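Local coordinates for 6-aminohexanoate-cyclic-dimer hydrolase (Arthrobacter sp., PDB 3A2Q), which hydrolyses the cyclic dimer of 6-aminohexanoic acid, a nylon-6 by-product, opening the ring to the linear dimer as a member of the amidase family, at residues A101-V104 with Q105-A109; S244-Y247 with A248-I251; G20-S23 with R24-L28. The protein carries 1 engineered substitution. All blocks are in the same frame, centred on the assembly; numbering follows the deposited sequence.

Contact 1: A101-V104 with Q105-A109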
loop_
_atom_site.group_PDB
_atom_site.type_symbol
_atom_site.label_atom_id
_atom_site.label_comp_id
_atom_site.label_asym_id
_atom_site.label_seq_id
_atom_site.Cartn_x
_atom_site.Cartn_y
_atom_site.Cartn_z
ATOM N N ALA A 101 -1.045 1.470 17.921
ATOM C CA ALA A 101 0.179 0.964 17.310
ATOM C C ALA A 101 1.121 2.159 17.290
ATOM O O ALA A 101 0.670 3.300 17.366
ATOM C CB ALA A 101 -0.092 0.489 15.890
ATOM N N TYR A 102 2.424 1.912 17.200
ATOM C CA TYR A 102 3.380 3.011 17.162
ATOM C C TYR A 102 3.035 3.981 16.031
ATOM O O TYR A 102 3.125 5.194 16.199
ATOM C CB TYR A 102 4.799 2.474 16.968
ATOM C CG TYR A 102 5.359 1.726 18.159
ATOM C CD1 TYR A 102 6.084 0.547 17.984
ATOM C CD2 TYR A 102 5.193 2.210 19.461
ATOM C CE1 TYR A 102 6.630 -0.134 19.067
ATOM C CE2 TYR A 102 5.740 1.532 20.557
ATOM C CZ TYR A 102 6.459 0.361 20.350
ATOM O OH TYR A 102 7.035 -0.309 21.414
ATOM N N PHE A 103 2.646 3.441 14.878
ATOM C CA PHE A 103 2.288 4.264 13.725
ATOM C C PHE A 103 1.208 5.269 14.120
ATOM O O PHE A 103 1.321 6.459 13.830
ATOM C CB PHE A 103 1.753 3.388 12.579
ATOM C CG PHE A 103 1.491 4.145 11.297
ATOM C CD1 PHE A 103 2.470 4.237 10.314
ATOM C CD2 PHE A 103 0.268 4.775 11.079
ATOM C CE1 PHE A 103 2.240 4.945 9.131
ATOM C CE2 PHE A 103 0.026 5.485 9.904
ATOM C CZ PHE A 103 1.014 5.570 8.928
ATOM N N VAL A 104 0.159 4.774 14.774
ATOM C CA VAL A 104 -0.951 5.622 15.200
ATOM C C VAL A 104 -0.512 6.705 16.182
ATOM O O VAL A 104 -0.943 7.849 16.075
ATOM C CB VAL A 104 -2.084 4.773 15.829
ATOM C CG1 VAL A 104 -3.152 5.677 16.428
ATOM C CG2 VAL A 104 -2.703 3.882 14.766
ATOM N N GLN A 105 0.351 6.354 17.128
ATOM C CA GLN A 105 0.829 7.330 18.107
ATOM C C GLN A 105 1.640 8.425 17.429
ATOM O O GLN A 105 1.493 9.605 17.748
ATOM C CB GLN A 105 1.690 6.650 19.170
ATOM C CG GLN A 105 0.988 5.543 19.930
ATOM C CD GLN A 105 1.850 4.976 21.039
ATOM O OE1 GLN A 105 3.034 4.702 20.839
ATOM N NE2 GLN A 105 1.260 4.787 22.212
ATOM N N ARG A 106 2.502 8.024 16.495
ATOM C CA ARG A 106 3.346 8.961 15.760
ATOM C C ARG A 106 2.520 9.969 14.962
ATOM O O ARG A 106 2.854 11.152 14.915
ATOM C CB ARG A 106 4.285 8.202 14.805
ATOM C CG ARG A 106 5.491 7.530 15.469
ATOM C CD ARG A 106 6.405 8.558 16.133
ATOM N NE ARG A 106 7.709 8.000 16.485
ATOM C CZ ARG A 106 8.674 7.734 15.609
ATOM N NH1 ARG A 106 8.492 7.978 14.317
ATOM N NH2 ARG A 106 9.826 7.219 16.025
ATOM N N MET A 107 1.454 9.496 14.323
ATOM C CA MET A 107 0.586 10.366 13.530
ATOM C C MET A 107 -0.130 11.402 14.400
ATOM O O MET A 107 -0.211 12.583 14.040
ATOM C CB MET A 107 -0.454 9.529 12.778
ATOM C CG MET A 107 0.112 8.710 11.615
ATOM S SD MET A 107 0.763 9.735 10.279
ATOM C CE MET A 107 -0.763 10.083 9.372
ATOM N N ARG A 108 -0.652 10.958 15.539
ATOM C CA ARG A 108 -1.358 11.854 16.452
ATOM C C ARG A 108 -0.425 12.921 17.020
ATOM O O ARG A 108 -0.808 14.082 17.154
ATOM C CB ARG A 108 -1.993 11.057 17.597
ATOM C CG ARG A 108 -2.859 11.905 18.519
ATOM C CD ARG A 108 -3.633 11.058 19.518
ATOM N NE ARG A 108 -2.768 10.415 20.504
ATOM C CZ ARG A 108 -2.653 9.100 20.654
ATOM N NH1 ARG A 108 -3.346 8.272 19.880
ATOM N NH2 ARG A 108 -1.850 8.608 21.589
ATOM N N ALA A 109 0.801 12.526 17.352
ATOM C CA ALA A 109 1.778 13.460 17.898
ATOM C C ALA A 109 2.146 14.509 16.856
ATOM O O ALA A 109 2.544 15.628 17.194
ATOM C CB ALA A 109 3.031 12.709 18.349
#

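Contact 2: S244-Y247 with A248-I251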
loop_
_atom_site.group_PDB
_atom_site.type_symbol
_atom_site.label_atom_id
_atom_site.label_comp_id
_atom_site.label_asym_id
_atom_site.label_seq_id
_atom_site.Cartn_x
_atom_site.Cartn_y
_atom_site.Cartn_z
ATOM N N SER A 244 20.545 11.319 6.217
ATOM C CA SER A 244 21.278 12.392 6.876
ATOM C C SER A 244 20.419 13.626 7.131
ATOM O O SER A 244 20.719 14.432 8.013
ATOM C CB SER A 244 22.486 12.782 6.023
ATOM O OG SER A 244 22.076 13.141 4.714
ATOM N N ARG A 245 19.345 13.759 6.363
ATOM C CA ARG A 245 18.457 14.910 6.473
ATOM C C ARG A 245 17.002 14.449 6.425
ATOM O O ARG A 245 16.706 13.371 5.912
ATOM C CB ARG A 245 18.722 15.836 5.289
ATOM C CG ARG A 245 18.647 17.311 5.583
ATOM C CD ARG A 245 18.662 18.090 4.275
ATOM N NE ARG A 245 19.592 17.529 3.294
ATOM C CZ ARG A 245 20.916 17.509 3.430
ATOM N NH1 ARG A 245 21.486 18.022 4.513
ATOM N NH2 ARG A 245 21.670 16.978 2.477
ATOM N N PRO A 246 16.073 15.250 6.971
ATOM C CA PRO A 246 14.669 14.827 6.922
ATOM C C PRO A 246 14.241 14.785 5.457
ATOM O O PRO A 246 14.713 15.580 4.647
ATOM C CB PRO A 246 13.946 15.916 7.713
ATOM C CG PRO A 246 15.011 16.423 8.655
ATOM C CD PRO A 246 16.229 16.471 7.778
ATOM N N TYR A 247 13.356 13.857 5.112
ATOM C CA TYR A 247 12.915 13.733 3.730
ATOM C C TYR A 247 12.222 14.970 3.171
ATOM O O TYR A 247 12.361 15.276 1.990
ATOM C CB TYR A 247 12.017 12.506 3.590
ATOM C CG TYR A 247 12.779 11.226 3.807
ATOM C CD1 TYR A 247 13.724 10.794 2.878
ATOM C CD2 TYR A 247 12.598 10.470 4.963
ATOM C CE1 TYR A 247 14.477 9.638 3.095
ATOM C CE2 TYR A 247 13.344 9.317 5.191
ATOM C CZ TYR A 247 14.281 8.908 4.250
ATOM O OH TYR A 247 15.015 7.766 4.459
ATOM N N ALA A 248 11.483 15.685 4.009
ATOM C CA ALA A 248 10.795 16.887 3.547
ATOM C C ALA A 248 11.798 17.929 3.050
ATOM O O ALA A 248 11.452 18.807 2.261
ATOM C CB ALA A 248 9.947 17.470 4.666
ATOM N N GLN A 249 13.040 17.819 3.509
ATOM C CA GLN A 249 14.095 18.746 3.112
ATOM C C GLN A 249 14.880 18.280 1.885
ATOM O O GLN A 249 15.202 19.078 1.005
ATOM C CB GLN A 249 15.077 18.955 4.269
ATOM C CG GLN A 249 14.518 19.714 5.461
ATOM C CD GLN A 249 15.531 19.847 6.588
ATOM O OE1 GLN A 249 16.691 20.202 6.360
ATOM N NE2 GLN A 249 15.095 19.567 7.813
ATOM N N GLY A 250 15.190 16.989 1.835
ATOM C CA GLY A 250 15.962 16.453 0.727
ATOM C C GLY A 250 15.240 16.288 -0.596
ATOM O O GLY A 250 15.877 16.214 -1.649
ATOM N N ILE A 251 13.914 16.233 -0.547
ATOM C CA ILE A 251 13.101 16.056 -1.748
ATOM C C ILE A 251 13.391 17.074 -2.855
ATOM O O ILE A 251 13.216 16.777 -4.041
ATOM C CB ILE A 251 11.594 16.100 -1.390
ATOM C CG1 ILE A 251 10.744 15.969 -2.652
ATOM C CG2 ILE A 251 11.274 17.390 -0.652
ATOM C CD1 ILE A 251 9.257 16.042 -2.389
#

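Contact 3: G20-S23 with R24-L28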
loop_
_atom_site.group_PDB
_atom_site.type_symbol
_atom_site.label_atom_id
_atom_site.label_comp_id
_atom_site.label_asym_id
_atom_site.label_seq_id
_atom_site.Cartn_x
_atom_site.Cartn_y
_atom_site.Cartn_z
ATOM N N GLY A 20 -4.703 30.291 9.326
ATOM C CA GLY A 20 -5.892 30.874 9.917
ATOM C C GLY A 20 -7.046 30.925 8.935
ATOM O O GLY A 20 -8.191 31.118 9.332
ATOM N N GLU A 21 -6.750 30.756 7.649
ATOM C CA GLU A 21 -7.795 30.780 6.637
ATOM C C GLU A 21 -8.946 29.882 7.050
ATOM O O GLU A 21 -10.103 30.277 6.981
ATOM C CB GLU A 21 -7.275 30.294 5.290
ATOM C CG GLU A 21 -6.352 31.250 4.573
ATOM C CD GLU A 21 -6.490 31.124 3.067
ATOM O OE1 GLU A 21 -5.575 31.555 2.340
ATOM O OE2 GLU A 21 -7.533 30.613 2.602
ATOM N N ILE A 22 -8.617 28.672 7.490
ATOM C CA ILE A 22 -9.620 27.705 7.909
ATOM C C ILE A 22 -9.405 27.269 9.354
ATOM O O ILE A 22 -8.287 27.304 9.868
ATOM C CB ILE A 22 -9.583 26.450 7.007
ATOM C CG1 ILE A 22 -9.777 26.856 5.546
ATOM C CG2 ILE A 22 -10.675 25.474 7.425
ATOM C CD1 ILE A 22 -9.714 25.688 4.582
ATOM N N SER A 23 -10.488 26.853 9.999
ATOM C CA SER A 23 -10.435 26.388 11.374
ATOM C C SER A 23 -10.312 24.868 11.381
ATOM O O SER A 23 -10.628 24.214 10.389
ATOM C CB SER A 23 -11.704 26.805 12.118
ATOM O OG SER A 23 -11.722 26.277 13.428
ATOM N N ARG A 24 -9.859 24.309 12.498
ATOM C CA ARG A 24 -9.709 22.862 12.613
ATOM C C ARG A 24 -11.065 22.178 12.518
ATOM O O ARG A 24 -11.182 21.065 11.999
ATOM C CB ARG A 24 -9.057 22.494 13.945
ATOM C CG ARG A 24 -7.704 23.134 14.163
ATOM C CD ARG A 24 -7.093 22.681 15.473
ATOM N NE ARG A 24 -5.765 23.253 15.666
ATOM C CZ ARG A 24 -4.948 22.924 16.659
ATOM N NH1 ARG A 24 -5.322 22.022 17.557
ATOM N NH2 ARG A 24 -3.756 23.496 16.752
ATOM N N THR A 25 -12.088 22.853 13.030
ATOM C CA THR A 25 -13.443 22.326 13.017
ATOM C C THR A 25 -14.012 22.398 11.612
ATOM O O THR A 25 -14.714 21.489 11.173
ATOM C CB THR A 25 -14.360 23.125 13.952
ATOM O OG1 THR A 25 -13.719 23.288 15.221
ATOM C CG2 THR A 25 -15.677 22.394 14.146
ATOM N N GLU A 26 -13.713 23.489 10.915
ATOM C CA GLU A 26 -14.191 23.673 9.552
ATOM C C GLU A 26 -13.655 22.561 8.657
ATOM O O GLU A 26 -14.421 21.846 8.012
ATOM C CB GLU A 26 -13.750 25.035 9.013
ATOM C CG GLU A 26 -14.601 26.198 9.501
ATOM C CD GLU A 26 -14.119 27.540 8.979
ATOM O OE1 GLU A 26 -14.902 28.512 9.022
ATOM O OE2 GLU A 26 -12.955 27.623 8.533
ATOM N N LEU A 27 -12.333 22.415 8.635
ATOM C CA LEU A 27 -11.693 21.386 7.824
ATOM C C LEU A 27 -12.234 20.006 8.175
ATOM O O LEU A 27 -12.625 19.240 7.291
ATOM C CB LEU A 27 -10.175 21.417 8.037
ATOM C CG LEU A 27 -9.348 20.382 7.265
ATOM C CD1 LEU A 27 -9.559 20.559 5.769
ATOM C CD2 LEU A 27 -7.880 20.539 7.622
ATOM N N LEU A 28 -12.270 19.700 9.470
ATOM C CA LEU A 28 -12.753 18.408 9.941
ATOM C C LEU A 28 -14.215 18.175 9.580
ATOM O O LEU A 28 -14.568 17.121 9.051
ATOM C CB LEU A 28 -12.593 18.301 11.460
ATOM C CG LEU A 28 -12.279 16.920 12.048
ATOM C CD1 LEU A 28 -12.454 16.979 13.557
ATOM C CD2 LEU A 28 -13.186 15.852 11.459
#

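Contact 1: A101-V104 with Q105-A109
The first turns of the amidase helix 102-110 tie Phe103 to Met107 in a Met-aromatic contact on the buried side of the helix. Met107 SD lies 4.9 Å from the centroid of the Phe103 ring, approaching it obliquely, and the methylene before it comes closer still, with Met107 CG 3.7 Å from Phe103 CE2. Phe103 has CG anti to its backbone N (chi1 -174°), whereas the Met107 chain bends at both chi2 and chi3; the two side chains run side by side and point the same way. His167 meets the Phe103 ring edge-to-face, and helix 219-229 packs on both residues through Val229. Beneath the side chains runs the regular i to i+4 ladder of an alpha-helix. Its opening rung joins Gln105 N to the O of the N-cap residue Ala101 at 3.1 Å, and the next, from Arg106 N to Tyr102 O, measures 2.9 Å; Met107 N and Arg108 N continue it to Phe103 O and Val104 O. On a more exposed flank, Gln105 lies alongside Tyr102. Its OE1 reaches the ring edge in the plane of the ring, 3.6 Å from Tyr102 CD2, while the amide plane is turned 47° from that of the ring. Arg233 makes a cation-pi contact with the same tyrosine. The Arg106 chain bends at chi2 and leads away from this turn, its NH1 donating to the carbonyls of Val228 and Ser230, whereas Arg108 bends at chi3 and forms a salt bridge through NH1 with Asp100.

Contact 2: S244-Y247 with A248-I251
Pro246 O is gripped by two backbone N-H groups at once, those of Gln249 and Gly250. Gly250 N, at 3.2 Å from Pro246 O, lies in the carbonyl plane and closes an alpha-helical turn; Gln249 N, at 3.0 Å from the same oxygen, sits above that plane, with a C=O...N angle of only 121°. Pro246 is the N-cap of the short helix 247-250, and Ile251 N, bonded to Tyr247 O at 3.1 Å, adds one more i to i+4 link. Over this turn the Gln249 side chain reaches back, extended beyond CG, to lay its amide against the proline: NE2 is 3.3 Å from both CG and CD of Pro246. The other end of the amide faces Arg245, whose chain crosses that of Gln249 at about a right angle, with Gln249 OE1 3.6 Å from Arg245 CD. Arg245 bends at chi3, and its NE forms a salt bridge with Glu253. Tyr247 turns inward onto helices 219-229 and 460-473. Asp227 takes the N-H groups of Tyr247 and Ala248, one on each carboxylate oxygen, so a negative charge probably complements the positive end of the helix dipole here.

Contact 3: G20-S23 with R24-L28
A capping box opens helix 24-42: at the start of the first turn the Glu26 carboxylate takes the N-H of Ser23, the N-cap, while Ser23 OG takes the N-H of Thr25. Among the hydrogen bonds, Ser23 N donates to Glu26 OE2 at 3.0 Å, meeting the carboxylate from above its plane. The serine hydroxyl's own capping bond, from Thr25 N to Ser23 OG, is weak at 3.5 Å; it uses a hydroxyl placed anti to the serine backbone N (chi1 176°), beside the carbonyl carbon. Leu27 N bonds almost straight to Ser23 O, at 3.0 Å and 177° at the hydrogen, and so starts the helical ladder. Arg24 extends from CG to NE and carries NH1 to the carbonyl O of Ser57 in helix 50-59.

Apolar contacts are made chiefly by one methyl. Ile22 CG2 rests 3.5 Å from Glu26 CB and 4.1 Å from Leu27 CB, where a hydrophobic residue just before the N-cap meets the first turn. Leu16 of helix 10-19 packs on Ile22, and Val4 touches both Ile22 and Leu27, joining the turn between the two helices to the start of the modelled chain. The same methyl also borders the capping carboxylate, with Ile22 CG2 3.3 Å from Glu26 OE2.

Along the chain the order is contact 3, contact 1, contact 2, and each is a local turn at the beginning of a different helix: 24-42, 102-110 and 247-250. No two touch. Contacts 1 and 2 have centres about 20 Å apart, contacts 1 and 3 about 22 Å, and contacts 2 and 3 about 28 Å. Helix 219-229 links contacts 1 and 2, packing against Phe103 and Met107 of the one and Tyr247 of the other. Contact 1 also leans on strand 68-72 of the mixed sheet, the side chain of Phe103 about 9 Å from that of Lys72, a charge-relay residue by similarity. It thus lies nearest the probable catalytic site, whereas contacts 2 and 3 are helix starts at the surface.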